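Long-range contacts in putative polyketide synthase (Brevibacillus brevis, PDB 6HP2), which contributes, through this S-adenosylmethionine-dependent O-methyltransferase domain of a trans-AT polyketide synthase, to what is probably bacillaene biosynthesis: residues Q85-K90 with L197-I202; D236-V241 with S308-K313. All blocks are in the same frame, centred on the assembly; numbering follows the deposited sequence.

Contact 1: residues Q85-K90 with L197-I202; sequences QVLFCK and LLIDYI
Leu87 and Leu197 lie alongside each other, pointing in opposite senses, where the end of a helix meets a strand of the central sheet; these two residues have the largest shares of the 236 Å² buried between the segments. CG of Leu87 stands 4.0 Å from CB of Leu197. With CG of Leu87 anti to its own backbone N (chi1 179°), the two methyl groups fork over the strand: CD2 approaches CG1 of Ile199 at 3.9 Å, while CD1 meets the backbone, 3.5 Å from O of Leu198. The Phe88 ring adds a smaller apolar patch, its CD1 lying 3.5 Å from CD1 of Leu197, with the methyl neither squarely over the face nor at the edge. The same ring makes an edge-to-face contact with Tyr331 and touches Met166 and Val168 of strand 164-170.

Contacts with main-chain oxygens come in both directions. CD2 of Leu197, the branch not used on the ring, sits 3.6 Å from O of Leu87, so the two Leu197 methyls divide between ring and helix backbone. No hydrogen bond links the two segments, and every residue that touches is buried.

The arrangement is helix-on-sheet packing in the Rossmann-like methyltransferase fold, close to the cofactor site: the Ile199 side chain is about 7 Å from the bound S-adenosyl-L-homocysteine. Strand 164-170 pairs with strand 194-203 and supplies Ile170 beside Leu87, whereas helix 316-326 and strand 284-293 cover Val86.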
ATOM      1  N   GLN A  85       0.556  -7.811   6.982  1.00 24.26           N
ATOM      2  CA  GLN A  85       0.863  -9.226   7.116  1.00 22.81           C
ATOM      3  C   GLN A  85       0.157 -10.033   6.038  1.00 20.84           C
ATOM      4  O   GLN A  85       0.729 -10.980   5.476  1.00 25.80           O
ATOM      5  CB  GLN A  85       0.462  -9.780   8.494  1.00 27.50           C
ATOM      6  CG  GLN A  85       1.314  -9.207   9.660  1.00 25.36           C
ATOM      7  CD  GLN A  85       0.813  -9.657  10.994  1.00 27.09           C
ATOM      8  OE1 GLN A  85      -0.372  -9.936  11.141  1.00 30.34           O
ATOM      9  NE2 GLN A  85       1.700  -9.737  11.984  1.00 26.16           N
ATOM     10  N   VAL A  86      -1.097  -9.695   5.751  1.00 22.24           N
ATOM     11  CA  VAL A  86      -1.813 -10.396   4.678  1.00 23.01           C
ATOM     12  C   VAL A  86      -1.126 -10.119   3.355  1.00 22.60           C
ATOM     13  O   VAL A  86      -0.991 -10.993   2.525  1.00 25.95           O
ATOM     14  CB  VAL A  86      -3.303 -10.012   4.643  1.00 22.57           C
ATOM     15  CG1 VAL A  86      -4.058 -10.715   3.439  1.00 24.59           C
ATOM     16  CG2 VAL A  86      -3.991 -10.481   5.979  1.00 24.28           C
ATOM     17  N   LEU A  87      -0.647  -8.906   3.149  1.00 22.93           N
ATOM     18  CA  LEU A  87      -0.015  -8.604   1.864  1.00 20.73           C
ATOM     19  C   LEU A  87       1.253  -9.426   1.675  1.00 23.78           C
ATOM     20  O   LEU A  87       1.538  -9.901   0.563  1.00 23.10           O
ATOM     21  CB  LEU A  87       0.341  -7.094   1.792  1.00 20.18           C
ATOM     22  CG  LEU A  87       1.029  -6.588   0.516  1.00 20.56           C
ATOM     23  CD1 LEU A  87       0.050  -6.626  -0.634  1.00 24.03           C
ATOM     24  CD2 LEU A  87       1.535  -5.144   0.770  1.00 22.58           C
ATOM     25  N   PHE A  88       2.057  -9.544   2.742  1.00 22.16           N
ATOM     26  CA  PHE A  88       3.373 -10.150   2.673  1.00 21.01           C
ATOM     27  C   PHE A  88       3.393 -11.672   2.928  1.00 24.56           C
ATOM     28  O   PHE A  88       4.472 -12.288   2.863  1.00 26.30           O
ATOM     29  CB  PHE A  88       4.323  -9.454   3.646  1.00 23.53           C
ATOM     30  CG  PHE A  88       4.822  -8.063   3.168  1.00 24.67           C
ATOM     31  CD1 PHE A  88       5.853  -7.952   2.264  1.00 29.00           C
ATOM     32  CD2 PHE A  88       4.288  -6.899   3.699  1.00 23.51           C
ATOM     33  CE1 PHE A  88       6.315  -6.757   1.843  1.00 32.46           C
ATOM     34  CE2 PHE A  88       4.730  -5.665   3.291  1.00 23.84           C
ATOM     35  CZ  PHE A  88       5.753  -5.582   2.351  1.00 29.43           C
ATOM     36  N   CYS A  89       2.271 -12.295   3.239  1.00 24.16           N
ATOM     37  CA  CYS A  89       2.333 -13.614   3.888  1.00 26.64           C
ATOM     38  C   CYS A  89       2.593 -14.789   2.943  1.00 28.55           C
ATOM     39  O   CYS A  89       2.663 -15.946   3.428  1.00 29.51           O
ATOM     40  CB  CYS A  89       1.051 -13.898   4.666  1.00 26.37           C
ATOM     41  SG  CYS A  89      -0.388 -14.300   3.645  1.00 29.12           S
ATOM     42  N   LYS A  90       2.767 -14.538   1.632  1.00 23.84           N
ATOM     43  CA  LYS A  90       3.167 -15.582   0.687  1.00 30.16           C
ATOM     44  C   LYS A  90       4.639 -15.465   0.289  1.00 27.49           C
ATOM     45  O   LYS A  90       5.103 -16.234  -0.509  1.00 31.76           O
ATOM     46  CB  LYS A  90       2.317 -15.557  -0.607  1.00 30.18           C
ATOM     47  CG  LYS A  90       0.838 -15.755  -0.356  1.00 37.30           C
ATOM     48  CD  LYS A  90       0.505 -17.117   0.153  1.00 42.06           C
ATOM     49  CE  LYS A  90      -1.035 -17.279   0.380  1.00 43.78           C
ATOM     50  NZ  LYS A  90      -1.826 -17.121  -0.864  1.00 52.86           N
ATOM     51  N   LEU A 197       4.204  -6.195  -4.827  1.00 21.75           N
ATOM     52  CA  LEU A 197       3.127  -6.123  -3.854  1.00 16.92           C
ATOM     53  C   LEU A 197       2.596  -4.690  -3.792  1.00 23.15           C
ATOM     54  O   LEU A 197       3.321  -3.741  -3.447  1.00 23.24           O
ATOM     55  CB  LEU A 197       3.612  -6.604  -2.497  1.00 18.57           C
ATOM     56  CG  LEU A 197       4.131  -8.001  -2.397  1.00 25.78           C
ATOM     57  CD1 LEU A 197       4.822  -8.273  -1.043  1.00 27.48           C
ATOM     58  CD2 LEU A 197       3.012  -8.993  -2.608  1.00 27.34           C
ATOM     59  N   LEU A 198       1.324  -4.549  -4.102  1.00 20.48           N
ATOM     60  CA  LEU A 198       0.654  -3.274  -4.045  1.00 20.50           C
ATOM     61  C   LEU A 198      -0.555  -3.304  -3.135  1.00 20.03           C
ATOM     62  O   LEU A 198      -1.238  -4.321  -2.997  1.00 21.53           O
ATOM     63  CB  LEU A 198       0.173  -2.866  -5.417  1.00 21.00           C
ATOM     64  CG  LEU A 198       1.129  -2.889  -6.543  1.00 20.33           C
ATOM     65  CD1 LEU A 198       0.314  -2.545  -7.835  1.00 27.35           C
ATOM     66  CD2 LEU A 198       2.221  -1.915  -6.382  1.00 26.58           C
ATOM     67  N   ILE A 199      -0.823  -2.143  -2.538  1.00 18.97           N
ATOM     68  CA  ILE A 199      -2.103  -1.821  -1.944  1.00 22.14           C
ATOM     69  C   ILE A 199      -2.557  -0.597  -2.706  1.00 24.43           C
ATOM     70  O   ILE A 199      -1.900   0.444  -2.637  1.00 22.83           O
ATOM     71  CB  ILE A 199      -2.041  -1.556  -0.433  1.00 23.20           C
ATOM     72  CG1 ILE A 199      -1.548  -2.803   0.325  1.00 24.32           C
ATOM     73  CG2 ILE A 199      -3.420  -1.132   0.093  1.00 29.15           C
ATOM     74  CD1 ILE A 199      -1.679  -2.728   1.797  1.00 25.05           C
ATOM     75  N   ASP A 200      -3.718  -0.693  -3.378  1.00 24.28           N
ATOM     76  CA  ASP A 200      -4.088   0.344  -4.331  1.00 25.42           C
ATOM     77  C   ASP A 200      -5.581   0.279  -4.621  1.00 25.03           C
ATOM     78  O   ASP A 200      -6.301  -0.652  -4.213  1.00 23.76           O
ATOM     79  CB  ASP A 200      -3.278   0.220  -5.612  1.00 30.01           C
ATOM     80  CG  ASP A 200      -2.737   1.537  -6.096  1.00 42.11           C
ATOM     81  OD1 ASP A 200      -3.468   2.529  -6.044  1.00 35.60           O
ATOM     82  OD2 ASP A 200      -1.567   1.548  -6.582  1.00 46.61           O
ATOM     83  N   TYR A 201      -6.038   1.312  -5.303  1.00 24.20           N
ATOM     84  CA  TYR A 201      -7.441   1.419  -5.702  1.00 26.68           C
ATOM     85  C   TYR A 201      -7.747   0.964  -7.127  1.00 27.62           C
ATOM     86  O   TYR A 201      -6.960   1.149  -8.067  1.00 23.58           O
ATOM     87  CB  TYR A 201      -7.903   2.856  -5.533  1.00 28.07           C
ATOM     88  CG  TYR A 201      -8.118   3.288  -4.134  1.00 26.79           C
ATOM     89  CD1 TYR A 201      -9.192   2.788  -3.396  1.00 27.31           C
ATOM     90  CD2 TYR A 201      -7.285   4.255  -3.514  1.00 30.73           C
ATOM     91  CE1 TYR A 201      -9.424   3.224  -2.123  1.00 29.08           C
ATOM     92  CE2 TYR A 201      -7.558   4.686  -2.219  1.00 33.37           C
ATOM     93  CZ  TYR A 201      -8.590   4.147  -1.523  1.00 30.57           C
ATOM     94  OH  TYR A 201      -8.883   4.554  -0.207  1.00 33.60           O
ATOM     95  N   ILE A 202      -8.914   0.366  -7.273  1.00 27.27           N
ATOM     96  CA  ILE A 202      -9.503   0.050  -8.574  1.00 22.54           C
ATOM     97  C   ILE A 202     -10.812   0.845  -8.712  1.00 22.24           C
ATOM     98  O   ILE A 202     -11.658   0.833  -7.796  1.00 28.31           O
ATOM     99  CB  ILE A 202      -9.787  -1.448  -8.706  1.00 21.35           C
ATOM    100  CG1 ILE A 202      -8.509  -2.260  -8.528  1.00 27.77           C
ATOM    101  CG2 ILE A 202     -10.505  -1.774 -10.025  1.00 28.11           C
ATOM    102  CD1 ILE A 202      -8.812  -3.777  -8.428  1.00 32.91           C
TER

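Contact 2: residues D236-V241 with S308-K313; sequences DEIIDV and SKLSKK
Ile238 packs against the C-terminal end of helix 299-310 and the turn after it, a helix-on-sheet contact beside a classic beta bulge in which Asp236 and Glu237 together sit opposite the single residue Lys290 on strand 284-293. The tight part centres on Ile238. Its CG1, anti to the backbone N (chi1 176°), stands 4.0 Å from CD2 of Leu310, the leucine lying across the isoleucine and nearly perpendicular to it, and also meets CG of Lys313. Its CG2 reaches the helix backbone, 3.3 Å from O of Lys309.

Outward from this buried isoleucine the contact becomes polar and looser. At one end, CB of Asp240 lies 4.0 Å from CB of Lys313, and the Lys313 chain, bent at chi3, brings NZ within 3.4 Å of OD2 of Asp240. That salt bridge carries a weak hydrogen bond, while OD1 of Asp240 is held by Ser242. The backbone of Arg314 pairs with Ile238 and Asp240, so the chain after the turn joins the sheet as its outermost strand, 314-315.

At the exposed Asp236 end, a water links OD1 of Asp236 to Lys309. NZ of Lys309 also donates to O of Asp236 at 3.0 Å, from 44° above the carbonyl plane.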
ATOM      1  N   ASP A 236      -1.162 -12.654  -9.459  1.00 26.50           N
ATOM      2  CA  ASP A 236      -1.162 -13.961  -8.832  1.00 26.77           C
ATOM      3  C   ASP A 236      -2.299 -14.064  -7.821  1.00 27.63           C
ATOM      4  O   ASP A 236      -2.920 -15.133  -7.669  1.00 28.26           O
ATOM      5  CB  ASP A 236       0.210 -14.213  -8.166  1.00 26.02           C
ATOM      6  CG  ASP A 236       0.344 -15.650  -7.658  1.00 45.09           C
ATOM      7  OD1 ASP A 236       0.138 -16.575  -8.464  1.00 60.17           O
ATOM      8  OD2 ASP A 236       0.622 -15.828  -6.469  1.00 56.41           O
ATOM      9  N   GLU A 237      -2.568 -12.959  -7.122  1.00 25.66           N
ATOM     10  CA  GLU A 237      -3.587 -12.886  -6.101  1.00 23.49           C
ATOM     11  C   GLU A 237      -4.064 -11.450  -6.003  1.00 21.55           C
ATOM     12  O   GLU A 237      -3.261 -10.501  -6.090  1.00 25.59           O
ATOM     13  CB  GLU A 237      -3.030 -13.368  -4.754  1.00 38.13           C
ATOM     14  CG  GLU A 237      -4.088 -13.586  -3.698  1.00 53.65           C
ATOM     15  CD  GLU A 237      -3.585 -14.380  -2.485  1.00 54.35           C
ATOM     16  OE1 GLU A 237      -2.456 -14.876  -2.530  1.00 46.31           O
ATOM     17  OE2 GLU A 237      -4.319 -14.504  -1.488  1.00 58.36           O
ATOM     18  N   ILE A 238      -5.378 -11.283  -5.922  1.00 22.72           N
ATOM     19  CA  ILE A 238      -5.994  -9.958  -5.723  1.00 21.46           C
ATOM     20  C   ILE A 238      -7.019 -10.119  -4.610  1.00 28.87           C
ATOM     21  O   ILE A 238      -7.853 -11.031  -4.648  1.00 26.87           O
ATOM     22  CB  ILE A 238      -6.616  -9.389  -7.013  1.00 23.13           C
ATOM     23  CG1 ILE A 238      -7.340  -8.057  -6.805  1.00 24.88           C
ATOM     24  CG2 ILE A 238      -7.612 -10.438  -7.650  1.00 29.73           C
ATOM     25  CD1 ILE A 238      -6.436  -6.890  -6.722  1.00 37.72           C
ATOM     26  N   ILE A 239      -6.917  -9.279  -3.575  1.00 19.87           N
ATOM     27  CA  ILE A 239      -7.762  -9.391  -2.424  1.00 19.10           C
ATOM     28  C   ILE A 239      -8.549  -8.103  -2.228  1.00 25.54           C
ATOM     29  O   ILE A 239      -7.956  -7.039  -2.205  1.00 25.67           O
ATOM     30  CB  ILE A 239      -6.901  -9.636  -1.180  1.00 21.06           C
ATOM     31  CG1 ILE A 239      -6.190 -10.990  -1.273  1.00 26.05           C
ATOM     32  CG2 ILE A 239      -7.750  -9.557   0.062  1.00 19.79           C
ATOM     33  CD1 ILE A 239      -5.062 -11.155  -0.279  1.00 26.13           C
ATOM     34  N   ASP A 240      -9.865  -8.183  -2.047  1.00 24.59           N
ATOM     35  CA  ASP A 240     -10.659  -6.971  -1.893  1.00 24.19           C
ATOM     36  C   ASP A 240     -10.905  -6.649  -0.411  1.00 20.80           C
ATOM     37  O   ASP A 240     -11.500  -7.454   0.303  1.00 23.16           O
ATOM     38  CB  ASP A 240     -11.998  -7.142  -2.609  1.00 25.69           C
ATOM     39  CG  ASP A 240     -12.827  -5.875  -2.604  1.00 39.65           C
ATOM     40  OD1 ASP A 240     -12.334  -4.847  -2.098  1.00 29.25           O
ATOM     41  OD2 ASP A 240     -13.967  -5.908  -3.109  1.00 32.20           O
ATOM     42  N   VAL A 241     -10.445  -5.487   0.056  1.00 23.88           N
ATOM     43  CA  VAL A 241     -10.636  -5.094   1.447  1.00 23.39           C
ATOM     44  C   VAL A 241     -11.623  -3.941   1.609  1.00 25.32           C
ATOM     45  O   VAL A 241     -11.752  -3.391   2.701  1.00 25.75           O
ATOM     46  CB  VAL A 241      -9.312  -4.646   2.088  1.00 38.37           C
ATOM     47  CG1 VAL A 241      -9.339  -4.901   3.582  1.00 34.31           C
ATOM     48  CG2 VAL A 241      -8.125  -5.341   1.439  1.00 24.72           C
ATOM     49  N   SER A 308      -9.495 -12.642 -15.443  1.00 33.82           N
ATOM     50  CA  SER A 308     -10.050 -13.736 -14.653  1.00 37.40           C
ATOM     51  C   SER A 308      -9.819 -13.518 -13.157  1.00 37.18           C
ATOM     52  O   SER A 308     -10.700 -13.772 -12.320  1.00 31.73           O
ATOM     53  CB  SER A 308      -9.399 -15.068 -15.113  1.00 39.65           C
ATOM     54  OG  SER A 308      -9.798 -16.140 -14.296  1.00 47.96           O
ATOM     55  N   LYS A 309      -8.614 -13.107 -12.785  1.00 31.26           N
ATOM     56  CA  LYS A 309      -8.370 -12.818 -11.386  1.00 31.31           C
ATOM     57  C   LYS A 309      -9.268 -11.689 -10.883  1.00 30.30           C
ATOM     58  O   LYS A 309      -9.773 -11.742  -9.755  1.00 28.79           O
ATOM     59  CB  LYS A 309      -6.895 -12.431 -11.197  1.00 35.21           C
ATOM     60  CG  LYS A 309      -5.949 -13.630 -11.479  1.00 33.46           C
ATOM     61  CD  LYS A 309      -6.004 -14.596 -10.301  1.00 33.36           C
ATOM     62  CE  LYS A 309      -5.107 -15.807 -10.564  1.00 48.64           C
ATOM     63  NZ  LYS A 309      -4.934 -16.583  -9.312  1.00 54.22           N
ATOM     64  N   LEU A 310      -9.423 -10.632 -11.676  1.00 29.47           N
ATOM     65  CA  LEU A 310     -10.221  -9.493 -11.213  1.00 33.16           C
ATOM     66  C   LEU A 310     -11.724  -9.782 -11.194  1.00 31.59           C
ATOM     67  O   LEU A 310     -12.469  -9.056 -10.516  1.00 32.99           O
ATOM     68  CB  LEU A 310      -9.929  -8.289 -12.079  1.00 28.95           C
ATOM     69  CG  LEU A 310      -8.563  -7.631 -11.817  1.00 29.88           C
ATOM     70  CD1 LEU A 310      -8.130  -6.677 -12.845  1.00 35.58           C
ATOM     71  CD2 LEU A 310      -8.543  -6.921 -10.496  1.00 37.29           C
ATOM     72  N   SER A 311     -12.178 -10.858 -11.854  1.00 31.21           N
ATOM     73  CA  SER A 311     -13.589 -11.213 -11.835  1.00 34.13           C
ATOM     74  C   SER A 311     -13.955 -11.945 -10.555  1.00 32.43           C
ATOM     75  O   SER A 311     -15.137 -12.129 -10.281  1.00 34.47           O
ATOM     76  CB  SER A 311     -13.958 -12.070 -13.064  1.00 35.43           C
ATOM     77  OG  SER A 311     -13.456 -13.401 -12.927  1.00 40.00           O
ATOM     78  N   LYS A 312     -12.982 -12.311  -9.723  1.00 33.45           N
ATOM     79  CA  LYS A 312     -13.276 -13.059  -8.487  1.00 36.56           C
ATOM     80  C   LYS A 312     -12.231 -12.689  -7.435  1.00 32.91           C
ATOM     81  O   LYS A 312     -11.439 -13.482  -6.946  1.00 27.10           O
ATOM     82  CB  LYS A 312     -13.325 -14.562  -8.757  1.00 52.07           C
ATOM     83  CG  LYS A 312     -12.128 -15.122  -9.453  1.00 78.53           C
ATOM     84  CD  LYS A 312     -12.379 -16.592  -9.802  1.00110.41           C
ATOM     85  CE  LYS A 312     -11.087 -17.330 -10.097  1.00131.98           C
ATOM     86  NZ  LYS A 312     -10.403 -16.803 -11.305  1.00146.55           N
ATOM     87  N   LYS A 313     -12.214 -11.423  -7.065  1.00 24.62           N
ATOM     88  CA  LYS A 313     -11.318 -10.952  -6.024  1.00 25.93           C
ATOM     89  C   LYS A 313     -11.593 -11.673  -4.723  1.00 33.51           C
ATOM     90  O   LYS A 313     -12.736 -11.972  -4.397  1.00 31.97           O
ATOM     91  CB  LYS A 313     -11.547  -9.445  -5.872  1.00 24.20           C
ATOM     92  CG  LYS A 313     -11.279  -8.654  -7.073  1.00 26.33           C
ATOM     93  CD  LYS A 313     -11.468  -7.151  -6.798  1.00 35.09           C
ATOM     94  CE  LYS A 313     -13.008  -6.821  -6.908  1.00 45.17           C
ATOM     95  NZ  LYS A 313     -13.333  -5.440  -6.453  1.00 69.99           N
TER
HETATM   96  O   HOH W   1      -2.451 -18.088  -9.335  1.00 63.98           O

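In the fold
From the N terminus, helix 70-88 ends at contact 1, which closes a loop of 106 residues containing the first four strands of the mixed sheet and ties that helix to strand 194-203. Contact 2 opens later, on strand 233-240, and after 66 mostly helical residues ties it to the end of helix 299-310. The two loops therefore follow in series and neither nest nor cross. Both reach the same sheet, with centres 11 Å apart. Across strand 284-293, which runs antiparallel to both its neighbours, they touch directly: NZ of Lys90 forms a 2.9 Å salt bridge with OE1 of Glu237, and CD1 of Ile202 packs 3.8 Å from CD2 of Leu310.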